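Local atomic coordinates of tubulin binding cofactor C (Leishmania major, PDB entry 5AJ8), a protein that probably acts as a chaperone in the folding and assembly of tubulin, this chain being the C-terminal cofactor C domain of the longer protein. Residues A[21-26]-A[42-47]; A[33-38]-A[52-57]; A[58-63]-A[73-78]; A[64-69]-A[84-89]; A[93-98]-A[159-164]. The protein carries 1 engineered substitution. One frame throughout, in Å; residues are numbered along the deposited sequence. Where two conformers were deposited one is given.

Contact 1 of 5, residues A[21-26]-A[42-47]; sequences LFISHS and LPIAGS
Leu-42, Ser-26 and Ile-44 contribute most of the surface buried where the chain leaving strand 21-23 runs beside residues 42-45, an example of how ordered loops can carry on the pairing begun by short strands. Leu-42 takes part twice. Its backbone N donates to Ile-23 O at 3.0 Å, while its side chain, directed at the neighbouring segment, sets CD1 3.6 Å from His-25 CD2. That methyl meets the imidazole at a slant, whereas Ser-24 OG lies over one face of the same ring, near its rim. His-25 NE2 accepts a hydrogen bond from the backbone N of Glu-108, which helps to fix the ring's rotation.

Ser-26 is held chiefly through its carbonyl. Ala-45 N donates to Ser-26 O at 2.9 Å, and Ile-44 CA adds a weaker C-H...O contact to that oxygen; the serine hydroxyl is engaged by Gly-28 O. The two branches of Ile-44 then span the gap: CG2 rests 3.4 Å from Ser-26 O, and with chi2 at -60° the other branch turns CD1 to within 3.6 Å of Ser-24 O. Ala-45 centres an inverse gamma turn just before strand 47-51. Successive coils laid side by side in this way, with Ile-23 and Ile-44 both packing inward on Val-29, are characteristic of a parallel beta-helix, as in other TBCC domains.

Contact 2 of 5, residues A[33-38]-A[52-57]; sequences GCADCA and NCTNCR
Cys-37 and Cys-56 meet sulfur to sulfur at one corner of a parallel beta-helix, where two coils turn together from one sheet into the next. The segments run in the same direction, residue matched to residue from Gly-33 beside Asn-52 to Ala-38 beside Arg-57. The inner, cysteine-lined side is buried and packed. Cys-37 SG and Cys-56 SG lie 3.9 Å apart, too far for a disulfide, while Cys-53 SG accepts a weak hydrogen bond from Cys-34 N at 3.6 Å. Backbone bonds frame the corner: Thr-54 N reaches Cys-34 O at 3.1 Å and Arg-57 N reaches Cys-37 O at 3.0 Å.

The outer side is polar and more open to solvent, Asp-36 being exposed. Asp-36 and Asn-55, both with positive phi (56°), make the turn in step, and their side chains cross at a slant on the outside of the corner. Asn-55 ND2 donates to Asp-36 OD1 at 2.7 Å from above the carboxylate plane, the amide and carboxylate lying 68° apart. Arg-57, bent at chi2 and chi3, curls its guanidinium back along its own segment, so that Arg-57 NH1 donates to Asn-55 OD1 at 2.8 Å, the oxygen lying in the guanidinium plane but the donor well above the amide carbonyl plane.

Contact 3 of 5, residues A[58-63]-A[73-78]; sequences VYVACH and LDMYVW. Engineered in segment 73-78: Met-75 (natural residue Leu).
Val-58 and Met-75 press together in the apolar core of a parallel beta-helix, between two adjacent parallel strands. Met-75 is an engineered selenomethionine in place of the natural leucine. Its chain, folded at chi2 and chi3, lies alongside the valine, with Met-75 SE 3.7 Å from Val-58 CB; its methyl CE continues across to Val-60 CG1 at 4.1 Å. Val-60 CG1 also faces Val-77 CG2, extending the apolar row along the strands. Leu-65 and Leu-67, from the strand on the far side of the coil, close over this face.

Outward from this core lies the backbone ladder. Val-58 donates through N to Asp-74 O and accepts through O from Tyr-76 N at 2.7 Å, both bonds nearly straight at 171°. Val-60 repeats the pattern with Tyr-76 and Trp-78, and Cys-62 N continues it to Trp-78 O.

Tyr-59, Tyr-76, Ala-61 and Trp-78 occupy the opposite face. The phenol rings point the same way, their planes only 8° apart, but they are slid so far that they barely overlap: Tyr-59 CE2 sits 3.5 Å from Tyr-76 CD1, near the rim. Trp-78, with CG anti to the backbone N (chi1 -165°), swings away from Ala-61, and its NE1 is hydrogen-bonded to Thr-132 OG1. At the polar edge both phenols reach a single residue, Tyr-76 OH bonding to Arg-162 N and Tyr-59 OH to Arg-162 O.

Contact 4 of 5, residues A[64-69]-A[84-89]; sequences QLRLKG and IIEECD
Arg-66 and Glu-86 form the salt bridge of this contact, reaching diagonally between paired parallel strands on their outward face. Arg-66 NH2 donates to Glu-86 OE1 at 2.9 Å; the oxygen lies in the guanidinium plane, yet the donor comes from above the carboxylate, 51° out of its plane, and the two flat groups are turned 60° to each other. A bend at chi2 (148°) in an otherwise stretched arginine goes with this reach. The Ile-84 CG2 methyl packs over one face of the guanidinium, near its rim and 4.1 Å from Arg-66 NE. Lys-68 runs extended alongside Glu-86, but Lys-68 NZ remains 4.4 Å from Glu-86 OE2, beyond a salt bridge, though the opposite charges probably still attract.

Apolar contacts lie on the inward side. Leu-67 CD1 meets Ile-85 CG2 at 4.1 Å, and Leu-67 CB packs on Cys-88 SG.

Backbone bonds set the register. Ile-84 N donates to Leu-65 O, Leu-67 N to Ile-84 O at 2.9 Å, and Gly-69 N to Glu-86 O at 3.0 Å; the bond from Glu-86 N to Leu-67 O is weak. Gly-69 and Glu-87 both take positive phi and turn side by side. Parallel pairing in register, an aliphatic inner face and corners turning in step are characteristic of neighbouring coils in a parallel beta-helix.

Contact 5 of 5, residues A[93-98]-A[159-164]; sequences FGPYRC and EEERAS
Cys-98 O receives two approaches from the 159-164 segment: Ser-164 N donates to it at 3.0 Å, a weak bond bent to 124°, and Ala-163 CA brings a C-H...O contact of 3.2 Å. Ala-163 centres an inverse gamma turn, which presents both groups to the same carbonyl. The cysteine's side chain points across as well, and its SG lies 3.5 Å from Glu-161 OE1, against the flank of an extended glutamate.

Here the chain returns, more than sixty residues later, to the last part of a parallel beta-helix strand, 91-95, and to the 3-10 turn 96-98 that follows it. Within that turn Cys-98 N bonds back to Pro-95 O. The returning loop also reaches the outer face of the sheet, where Arg-162 NH1 and Ser-164 OG are both hydrogen-bonded to Tyr-40 OH.

Glu-161 spreads its carboxylate over two neighbours. While OE1 faces the sulfur, Glu-161 OE2 lies 3.7 Å from Pro-95 CD, the two side chains crossing at about a right angle. A water joins the acid to Arg-97, donating to Glu-161 OE2 at 2.9 Å and accepting from Arg-97 NH2 at 2.8 Å. Pro-95 CB sits over the centre of one guanidinium face, and Arg-97 NH1 makes a salt bridge to Glu-133.

Overall arrangement
The five contacts trace one parallel beta-helix and its flanking return loop. Contacts 1 and 2 interleave along the chain, as do 3 and 4, because each successive coil pairs with the next; contact 5 comes last and joins residues far apart in sequence. Contact 3 is central, its centre about 2 Å from that of the chain. Strand 56-62 passes from contact 2 into contact 3, and strand 73-79 there pairs with strand 91-95 of contact 5, about 10 Å away between centres. Contact 4, on the other sheet, meets contact 3 through the apolar core between the sheets. A relay of short strands thus gives the cofactor C domain a continuous scaffold.

Contact 1 of 5, residues A[21-26]-A[42-47]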
# COMPACT_ATOMS: atom_id res chain seq x y z
N LEU A 21 11.33 -3.25 2.56
CA LEU A 21 10.55 -4.29 3.28
C LEU A 21 9.67 -5.10 2.32
O LEU A 21 9.11 -4.55 1.37
CB LEU A 21 9.69 -3.67 4.37
CG LEU A 21 10.40 -2.81 5.41
CD1 LEU A 21 9.36 -2.37 6.43
CD2 LEU A 21 11.53 -3.58 6.08
N PHE A 22 9.55 -6.40 2.60
CA PHE A 22 8.75 -7.31 1.79
C PHE A 22 7.69 -7.96 2.69
O PHE A 22 7.99 -8.80 3.51
CB PHE A 22 9.65 -8.34 1.11
CG PHE A 22 10.66 -7.71 0.17
CD1 PHE A 22 10.26 -7.19 -1.04
CD2 PHE A 22 12.00 -7.61 0.52
CE1 PHE A 22 11.17 -6.59 -1.90
CE2 PHE A 22 12.93 -7.00 -0.34
CZ PHE A 22 12.51 -6.50 -1.55
N ILE A 23 6.45 -7.51 2.55
CA ILE A 23 5.35 -7.92 3.43
C ILE A 23 4.55 -8.99 2.71
O ILE A 23 3.94 -8.72 1.67
CB ILE A 23 4.49 -6.69 3.78
CG1 ILE A 23 5.44 -5.72 4.56
CG2 ILE A 23 3.23 -7.08 4.56
CD1 ILE A 23 4.79 -4.59 5.31
N SER A 24 4.55 -10.20 3.23
CA SER A 24 3.84 -11.30 2.53
C SER A 24 2.31 -11.17 2.73
O SER A 24 1.84 -10.33 3.48
CB SER A 24 4.36 -12.68 2.96
OG SER A 24 3.97 -13.69 2.03
N HIS A 25 1.57 -11.99 1.99
CA HIS A 25 0.09 -11.99 2.05
C HIS A 25 -0.37 -12.48 3.42
O HIS A 25 0.25 -13.34 4.01
CB HIS A 25 -0.55 -12.82 0.92
CG HIS A 25 0.13 -14.12 0.64
ND1 HIS A 25 -0.08 -15.27 1.38
CD2 HIS A 25 1.05 -14.45 -0.31
CE1 HIS A 25 0.67 -16.24 0.89
NE2 HIS A 25 1.37 -15.77 -0.12
N SER A 26 -1.45 -11.89 3.92
CA SER A 26 -2.03 -12.27 5.20
C SER A 26 -3.41 -11.64 5.28
O SER A 26 -3.82 -11.00 4.32
CB SER A 26 -1.15 -11.76 6.37
OG SER A 26 -1.28 -10.35 6.55
N LEU A 42 2.55 -7.95 -0.87
CA LEU A 42 1.64 -8.83 -1.57
C LEU A 42 0.21 -8.49 -1.08
O LEU A 42 0.03 -7.91 -0.01
CB LEU A 42 2.00 -10.29 -1.31
CG LEU A 42 3.41 -10.74 -1.74
CD1 LEU A 42 3.63 -12.22 -1.45
CD2 LEU A 42 3.68 -10.43 -3.21
N PRO A 43 -0.81 -8.80 -1.89
CA PRO A 43 -2.18 -8.43 -1.50
C PRO A 43 -2.57 -8.93 -0.11
O PRO A 43 -2.32 -10.07 0.19
CB PRO A 43 -3.05 -9.07 -2.61
CG PRO A 43 -2.14 -9.11 -3.81
CD PRO A 43 -0.77 -9.39 -3.25
N ILE A 44 -3.16 -8.06 0.71
CA ILE A 44 -3.63 -8.39 2.06
C ILE A 44 -5.14 -8.53 2.02
O ILE A 44 -5.84 -7.64 1.54
CB ILE A 44 -3.27 -7.25 3.02
CG1 ILE A 44 -1.78 -6.88 2.92
CG2 ILE A 44 -3.66 -7.59 4.44
CD1 ILE A 44 -0.86 -8.03 3.24
N ALA A 45 -5.65 -9.66 2.50
CA ALA A 45 -7.07 -9.95 2.45
C ALA A 45 -7.67 -9.47 3.75
O ALA A 45 -8.20 -10.24 4.53
CB ALA A 45 -7.32 -11.45 2.26
N GLY A 46 -7.57 -8.17 3.97
CA GLY A 46 -8.01 -7.51 5.22
C GLY A 46 -7.46 -6.09 5.26
O GLY A 46 -7.16 -5.51 4.22
N SER A 47 -7.33 -5.51 6.44
CA SER A 47 -6.92 -4.14 6.54
C SER A 47 -5.40 -3.99 6.67
O SER A 47 -4.70 -4.87 7.15
CB SER A 47 -7.66 -3.40 7.65
OG SER A 47 -7.56 -4.08 8.87

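Contact 2 of 5, residues A[33-38]-A[52-57]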
# COMPACT_ATOMS: atom_id res chain seq x y z
N GLY A 33 6.35 3.01 12.24
CA GLY A 33 7.62 3.66 12.43
C GLY A 33 8.68 3.33 11.41
O GLY A 33 9.84 3.20 11.77
N CYS A 34 8.30 3.21 10.14
CA CYS A 34 9.28 2.96 9.07
C CYS A 34 9.62 4.27 8.35
O CYS A 34 8.77 5.16 8.20
CB CYS A 34 8.74 1.93 8.09
SG CYS A 34 8.44 0.35 8.84
N ALA A 35 10.87 4.37 7.90
CA ALA A 35 11.38 5.58 7.24
C ALA A 35 12.39 5.27 6.15
O ALA A 35 13.11 4.28 6.24
CB ALA A 35 12.00 6.53 8.27
N ASP A 36 12.40 6.11 5.11
CA ASP A 36 13.44 6.10 4.08
C ASP A 36 13.56 4.72 3.44
O ASP A 36 14.64 4.13 3.40
CB ASP A 36 14.80 6.49 4.69
CG ASP A 36 14.76 7.79 5.49
OD1 ASP A 36 13.90 8.67 5.24
OD2 ASP A 36 15.61 7.95 6.39
N CYS A 37 12.46 4.18 2.97
CA CYS A 37 12.52 2.88 2.32
C CYS A 37 11.34 2.65 1.39
O CYS A 37 10.43 3.47 1.33
CB CYS A 37 12.61 1.75 3.35
SG CYS A 37 11.20 1.58 4.44
N ALA A 38 11.41 1.56 0.64
CA ALA A 38 10.34 1.10 -0.19
C ALA A 38 9.72 -0.09 0.50
O ALA A 38 10.44 -0.95 1.03
CB ALA A 38 10.86 0.71 -1.57
N ASN A 52 3.02 6.55 11.80
CA ASN A 52 4.32 7.16 12.05
C ASN A 52 5.39 6.76 11.04
O ASN A 52 6.52 6.50 11.39
CB ASN A 52 4.76 6.83 13.47
CG ASN A 52 3.72 7.24 14.51
OD1 ASN A 52 3.34 6.44 15.37
ND2 ASN A 52 3.26 8.47 14.42
N CYS A 53 5.00 6.70 9.77
CA CYS A 53 5.94 6.43 8.71
C CYS A 53 6.25 7.72 7.98
O CYS A 53 5.35 8.55 7.80
CB CYS A 53 5.38 5.40 7.72
SG CYS A 53 5.18 3.75 8.42
N THR A 54 7.49 7.89 7.56
CA THR A 54 7.92 9.06 6.81
C THR A 54 8.85 8.68 5.67
O THR A 54 9.71 7.80 5.80
CB THR A 54 8.69 10.07 7.68
OG1 THR A 54 9.77 9.40 8.36
CG2 THR A 54 7.77 10.73 8.70
N ASN A 55 8.70 9.37 4.54
CA ASN A 55 9.60 9.24 3.39
C ASN A 55 9.70 7.80 2.92
O ASN A 55 10.78 7.24 2.82
CB ASN A 55 10.98 9.79 3.75
CG ASN A 55 11.92 9.87 2.56
OD1 ASN A 55 11.49 10.02 1.41
ND2 ASN A 55 13.21 9.78 2.84
N CYS A 56 8.54 7.18 2.70
CA CYS A 56 8.50 5.80 2.22
C CYS A 56 7.71 5.75 0.93
O CYS A 56 6.83 6.57 0.72
CB CYS A 56 7.83 4.86 3.24
SG CYS A 56 8.74 4.62 4.77
N ARG A 57 8.04 4.77 0.09
CA ARG A 57 7.25 4.42 -1.09
C ARG A 57 6.62 3.07 -0.78
O ARG A 57 7.34 2.11 -0.51
CB ARG A 57 8.16 4.30 -2.33
CG ARG A 57 8.39 5.55 -3.14
CD ARG A 57 9.08 6.64 -2.35
NE ARG A 57 10.27 6.20 -1.62
CZ ARG A 57 10.80 6.90 -0.62
NH1 ARG A 57 10.26 8.08 -0.25
NH2 ARG A 57 11.88 6.43 0.01

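Contact 3 of 5, residues A[58-63]-A[73-78]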
# COMPACT_ATOMS: atom_id res chain seq x y z
N VAL A 58 5.28 2.99 -0.82
CA VAL A 58 4.54 1.80 -0.37
C VAL A 58 3.63 1.26 -1.48
O VAL A 58 2.92 2.04 -2.12
CB VAL A 58 3.69 2.16 0.84
CG1 VAL A 58 3.01 0.94 1.44
CG2 VAL A 58 4.57 2.83 1.89
N TYR A 59 3.74 -0.04 -1.77
CA TYR A 59 2.93 -0.70 -2.79
C TYR A 59 2.08 -1.71 -2.05
O TYR A 59 2.61 -2.66 -1.50
CB TYR A 59 3.80 -1.38 -3.84
CG TYR A 59 4.77 -0.43 -4.56
CD1 TYR A 59 5.94 -0.04 -3.97
CD2 TYR A 59 4.47 0.08 -5.81
CE1 TYR A 59 6.80 0.84 -4.60
CE2 TYR A 59 5.33 0.98 -6.46
CZ TYR A 59 6.50 1.35 -5.84
OH TYR A 59 7.40 2.20 -6.47
N VAL A 60 0.78 -1.50 -2.00
CA VAL A 60 -0.11 -2.37 -1.20
C VAL A 60 -1.49 -2.54 -1.84
O VAL A 60 -2.09 -1.56 -2.35
CB VAL A 60 -0.27 -1.80 0.25
CG1 VAL A 60 -0.81 -0.38 0.23
CG2 VAL A 60 -1.10 -2.70 1.14
N ALA A 61 -1.96 -3.78 -1.82
CA ALA A 61 -3.35 -4.08 -2.08
C ALA A 61 -3.99 -4.56 -0.78
O ALA A 61 -3.38 -5.35 -0.05
CB ALA A 61 -3.47 -5.14 -3.17
N CYS A 62 -5.23 -4.13 -0.53
CA CYS A 62 -5.93 -4.45 0.71
C CYS A 62 -7.42 -4.15 0.64
O CYS A 62 -7.89 -3.55 -0.32
CB CYS A 62 -5.29 -3.69 1.88
SG CYS A 62 -5.23 -1.89 1.64
N HIS A 63 -8.17 -4.64 1.61
CA HIS A 63 -9.61 -4.35 1.73
C HIS A 63 -9.91 -2.96 2.31
O HIS A 63 -10.82 -2.23 1.82
CB HIS A 63 -10.27 -5.38 2.62
CG HIS A 63 -10.28 -6.74 2.05
ND1 HIS A 63 -11.00 -7.78 2.62
CD2 HIS A 63 -9.65 -7.26 0.98
CE1 HIS A 63 -10.80 -8.88 1.92
NE2 HIS A 63 -9.99 -8.59 0.92
N LEU A 73 4.71 10.12 2.11
CA LEU A 73 4.54 8.74 1.64
C LEU A 73 3.99 8.78 0.22
O LEU A 73 3.04 9.52 -0.06
CB LEU A 73 3.56 7.96 2.52
CG LEU A 73 3.90 7.60 3.97
CD1 LEU A 73 3.30 6.31 4.45
CD2 LEU A 73 5.39 7.61 4.23
N ASP A 74 4.62 8.03 -0.69
CA ASP A 74 4.02 7.80 -2.01
C ASP A 74 3.33 6.45 -1.91
O ASP A 74 4.00 5.43 -1.68
CB ASP A 74 5.05 7.83 -3.14
CG ASP A 74 5.58 9.24 -3.45
OD1 ASP A 74 4.99 10.24 -2.98
OD2 ASP A 74 6.63 9.33 -4.14
N MSE A 75 2.01 6.45 -2.01
CA MSE A 75 1.18 5.25 -1.77
C MSE A 75 0.65 4.71 -3.08
O MSE A 75 -0.19 5.37 -3.72
CB MSE A 75 -0.02 5.62 -0.87
CG MSE A 75 0.25 6.15 0.53
SE MSE A 75 1.36 4.94 1.58
CE MSE A 75 0.12 3.41 1.42
N TYR A 76 1.09 3.52 -3.49
CA TYR A 76 0.61 2.85 -4.70
C TYR A 76 -0.37 1.74 -4.30
O TYR A 76 0.02 0.67 -3.81
CB TYR A 76 1.78 2.30 -5.51
CG TYR A 76 2.73 3.39 -6.00
CD1 TYR A 76 3.78 3.85 -5.21
CD2 TYR A 76 2.54 3.97 -7.23
CE1 TYR A 76 4.65 4.85 -5.67
CE2 TYR A 76 3.38 4.96 -7.70
CZ TYR A 76 4.43 5.40 -6.91
OH TYR A 76 5.24 6.41 -7.40
N VAL A 77 -1.65 2.01 -4.52
CA VAL A 77 -2.70 1.39 -3.78
C VAL A 77 -3.78 0.74 -4.68
O VAL A 77 -4.25 1.35 -5.65
CB VAL A 77 -3.37 2.48 -2.88
CG1 VAL A 77 -4.63 1.96 -2.22
CG2 VAL A 77 -2.38 2.95 -1.83
N TRP A 78 -4.18 -0.47 -4.31
CA TRP A 78 -5.42 -1.09 -4.83
C TRP A 78 -6.24 -1.46 -3.60
O TRP A 78 -5.91 -2.40 -2.88
CB TRP A 78 -5.12 -2.32 -5.69
CG TRP A 78 -6.31 -2.82 -6.56
CD1 TRP A 78 -7.63 -2.93 -6.19
CD2 TRP A 78 -6.23 -3.28 -7.91
NE1 TRP A 78 -8.37 -3.41 -7.25
CE2 TRP A 78 -7.53 -3.64 -8.31
CE3 TRP A 78 -5.19 -3.38 -8.83
CZ2 TRP A 78 -7.82 -4.11 -9.60
CZ3 TRP A 78 -5.46 -3.85 -10.10
CH2 TRP A 78 -6.77 -4.20 -10.48

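Contact 4 of 5, residues A[64-69]-A[84-89]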
# COMPACT_ATOMS: atom_id res chain seq x y z
N GLN A 64 -9.15 -2.61 3.36
CA GLN A 64 -9.18 -1.28 3.95
C GLN A 64 -7.76 -0.77 4.17
O GLN A 64 -6.87 -1.57 4.47
CB GLN A 64 -9.92 -1.29 5.27
CG GLN A 64 -11.37 -1.74 5.18
CD GLN A 64 -11.55 -3.22 5.42
OE1 GLN A 64 -10.66 -3.89 5.92
NE2 GLN A 64 -12.69 -3.74 5.01
N LEU A 65 -7.55 0.53 4.00
CA LEU A 65 -6.26 1.16 4.19
C LEU A 65 -6.42 2.37 5.10
O LEU A 65 -7.25 3.23 4.84
CB LEU A 65 -5.65 1.60 2.86
CG LEU A 65 -4.28 2.30 2.91
CD1 LEU A 65 -3.23 1.47 3.61
CD2 LEU A 65 -3.78 2.66 1.51
N ARG A 66 -5.67 2.39 6.19
CA ARG A 66 -5.68 3.56 7.07
C ARG A 66 -4.27 4.01 7.42
O ARG A 66 -3.40 3.21 7.77
CB ARG A 66 -6.49 3.29 8.34
CG ARG A 66 -6.54 4.49 9.27
CD ARG A 66 -7.84 4.56 10.06
NE ARG A 66 -7.93 5.75 10.92
CZ ARG A 66 -9.06 6.14 11.53
NH1 ARG A 66 -10.20 5.47 11.36
NH2 ARG A 66 -9.05 7.19 12.33
N LEU A 67 -4.04 5.31 7.34
CA LEU A 67 -2.74 5.89 7.68
C LEU A 67 -2.88 6.98 8.75
O LEU A 67 -3.78 7.82 8.68
CB LEU A 67 -2.06 6.46 6.44
CG LEU A 67 -1.68 5.42 5.37
CD1 LEU A 67 -2.65 5.50 4.21
CD2 LEU A 67 -0.28 5.68 4.86
N LYS A 68 -1.99 6.95 9.73
CA LYS A 68 -2.03 7.91 10.83
C LYS A 68 -0.62 8.44 11.10
O LYS A 68 0.30 7.67 11.26
CB LYS A 68 -2.59 7.29 12.10
CG LYS A 68 -2.61 8.25 13.27
CD LYS A 68 -3.40 7.73 14.45
CE LYS A 68 -3.49 8.79 15.54
NZ LYS A 68 -4.15 8.25 16.75
N GLY A 69 -0.49 9.75 11.19
CA GLY A 69 0.77 10.37 11.57
C GLY A 69 1.89 10.14 10.57
O GLY A 69 3.04 10.07 10.96
N ILE A 84 -8.29 5.98 4.24
CA ILE A 84 -8.51 7.02 5.26
C ILE A 84 -7.15 7.52 5.74
O ILE A 84 -6.28 6.71 6.08
CB ILE A 84 -9.32 6.47 6.47
CG1 ILE A 84 -10.72 6.02 6.03
CG2 ILE A 84 -9.46 7.53 7.54
CD1 ILE A 84 -11.55 5.35 7.10
N ILE A 85 -6.97 8.83 5.80
CA ILE A 85 -5.79 9.39 6.46
C ILE A 85 -6.17 10.26 7.64
O ILE A 85 -7.30 10.76 7.74
CB ILE A 85 -4.89 10.17 5.49
CG1 ILE A 85 -5.62 11.36 4.86
CG2 ILE A 85 -4.38 9.25 4.40
CD1 ILE A 85 -4.70 12.26 4.05
N GLU A 86 -5.22 10.41 8.55
CA GLU A 86 -5.40 11.15 9.79
C GLU A 86 -4.06 11.69 10.27
O GLU A 86 -3.12 10.91 10.47
CB GLU A 86 -5.98 10.23 10.87
CG GLU A 86 -6.30 10.96 12.16
CD GLU A 86 -6.75 10.04 13.29
OE1 GLU A 86 -6.80 8.80 13.10
OE2 GLU A 86 -7.05 10.59 14.38
N GLU A 87 -3.97 13.00 10.46
CA GLU A 87 -2.69 13.64 10.82
C GLU A 87 -1.57 13.23 9.83
O GLU A 87 -0.47 12.85 10.25
CB GLU A 87 -2.34 13.30 12.28
CG GLU A 87 -3.19 14.09 13.28
CD GLU A 87 -3.28 13.46 14.67
OE1 GLU A 87 -2.53 12.52 15.00
OE2 GLU A 87 -4.15 13.90 15.45
N CYS A 88 -1.88 13.28 8.53
CA CYS A 88 -0.92 12.98 7.47
C CYS A 88 -0.72 14.21 6.61
O CYS A 88 -1.58 15.09 6.55
CB CYS A 88 -1.39 11.81 6.61
SG CYS A 88 -1.48 10.23 7.46
N ASP A 89 0.40 14.27 5.92
CA ASP A 89 0.67 15.40 5.02
C ASP A 89 1.67 14.97 3.98
O ASP A 89 2.45 14.08 4.23
CB ASP A 89 1.22 16.61 5.80
CG ASP A 89 1.23 17.92 4.95
OD1 ASP A 89 0.23 18.29 4.30
OD2 ASP A 89 2.28 18.59 4.96

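Contact 5 of 5, residues A[93-98]-A[159-164]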
# COMPACT_ATOMS: atom_id res chain seq x y z
N PHE A 93 -0.84 9.65 -4.03
CA PHE A 93 -1.46 8.35 -4.35
C PHE A 93 -1.41 7.97 -5.81
O PHE A 93 -1.69 8.75 -6.70
CB PHE A 93 -2.92 8.31 -3.88
CG PHE A 93 -3.05 8.23 -2.39
CD1 PHE A 93 -2.90 9.35 -1.61
CD2 PHE A 93 -3.33 7.02 -1.78
CE1 PHE A 93 -3.02 9.27 -0.24
CE2 PHE A 93 -3.43 6.92 -0.41
CZ PHE A 93 -3.27 8.05 0.36
N GLY A 94 -1.06 6.71 -6.02
CA GLY A 94 -0.97 6.12 -7.33
C GLY A 94 -1.55 4.71 -7.29
O GLY A 94 -1.99 4.23 -6.22
N PRO A 95 -1.57 4.05 -8.45
CA PRO A 95 -2.07 2.68 -8.57
C PRO A 95 -1.01 1.59 -8.30
O PRO A 95 0.19 1.75 -8.63
CB PRO A 95 -2.49 2.64 -10.03
CG PRO A 95 -1.44 3.45 -10.72
CD PRO A 95 -1.19 4.61 -9.76
N TYR A 96 -1.50 0.48 -7.76
CA TYR A 96 -0.69 -0.70 -7.39
C TYR A 96 0.02 -1.32 -8.61
O TYR A 96 1.09 -1.94 -8.48
CB TYR A 96 -1.63 -1.71 -6.74
CG TYR A 96 -1.05 -2.95 -6.10
CD1 TYR A 96 -0.14 -2.86 -5.05
CD2 TYR A 96 -1.45 -4.21 -6.52
CE1 TYR A 96 0.35 -3.98 -4.43
CE2 TYR A 96 -0.96 -5.34 -5.90
CZ TYR A 96 -0.06 -5.22 -4.86
OH TYR A 96 0.41 -6.35 -4.24
N ARG A 97 -0.58 -1.16 -9.77
CA ARG A 97 -0.01 -1.66 -11.00
C ARG A 97 1.41 -1.09 -11.30
O ARG A 97 2.14 -1.67 -12.08
CB ARG A 97 -0.97 -1.42 -12.18
CG ARG A 97 -1.20 0.04 -12.52
CD ARG A 97 -2.18 0.22 -13.67
NE ARG A 97 -2.47 1.64 -13.86
CZ ARG A 97 -3.59 2.27 -13.48
NH1 ARG A 97 -4.59 1.62 -12.89
NH2 ARG A 97 -3.72 3.59 -13.71
N CYS A 98 1.78 0.03 -10.66
CA CYS A 98 3.17 0.53 -10.75
C CYS A 98 4.19 -0.45 -10.19
O CYS A 98 5.37 -0.33 -10.50
CB CYS A 98 3.32 1.89 -10.04
SG CYS A 98 2.33 3.17 -10.85
N GLU A 159 4.15 10.89 -14.88
CA GLU A 159 5.62 10.96 -14.87
C GLU A 159 6.26 10.88 -13.49
O GLU A 159 7.47 10.72 -13.37
CB GLU A 159 6.12 12.24 -15.57
CG GLU A 159 5.77 13.56 -14.87
CD GLU A 159 4.55 14.26 -15.45
OE1 GLU A 159 3.77 13.63 -16.21
OE2 GLU A 159 4.36 15.46 -15.13
N GLU A 160 5.47 11.04 -12.45
CA GLU A 160 5.98 10.90 -11.10
C GLU A 160 5.76 9.48 -10.59
O GLU A 160 6.15 9.17 -9.49
CB GLU A 160 5.29 11.90 -10.16
CG GLU A 160 5.32 13.34 -10.63
CD GLU A 160 4.51 14.28 -9.73
OE1 GLU A 160 3.32 13.99 -9.42
OE2 GLU A 160 5.06 15.32 -9.34
N GLU A 161 5.12 8.62 -11.37
CA GLU A 161 4.92 7.24 -10.91
C GLU A 161 6.27 6.53 -10.85
O GLU A 161 7.08 6.69 -11.72
CB GLU A 161 3.90 6.48 -11.79
CG GLU A 161 2.45 6.88 -11.49
CD GLU A 161 1.42 6.32 -12.49
OE1 GLU A 161 1.76 5.50 -13.37
OE2 GLU A 161 0.25 6.71 -12.40
N ARG A 162 6.51 5.80 -9.78
CA ARG A 162 7.73 5.00 -9.66
C ARG A 162 7.38 3.54 -9.99
O ARG A 162 6.82 2.83 -9.17
CB ARG A 162 8.30 5.13 -8.27
CG ARG A 162 9.56 4.33 -7.96
CD ARG A 162 9.80 4.50 -6.46
NE ARG A 162 11.01 3.88 -5.96
CZ ARG A 162 11.13 2.63 -5.54
NH1 ARG A 162 10.10 1.76 -5.60
NH2 ARG A 162 12.32 2.22 -5.08
N ALA A 163 7.70 3.14 -11.21
CA ALA A 163 7.36 1.82 -11.73
C ALA A 163 8.44 0.82 -11.34
O ALA A 163 9.41 0.65 -12.04
CB ALA A 163 7.20 1.90 -13.25
N SER A 164 8.29 0.19 -10.18
CA SER A 164 9.35 -0.65 -9.61
C SER A 164 9.35 -2.06 -10.26
O SER A 164 8.30 -2.73 -10.34
CB SER A 164 9.18 -0.77 -8.10
OG SER A 164 10.11 -1.67 -7.52
O HOH W 1 -1.69 5.45 -14.07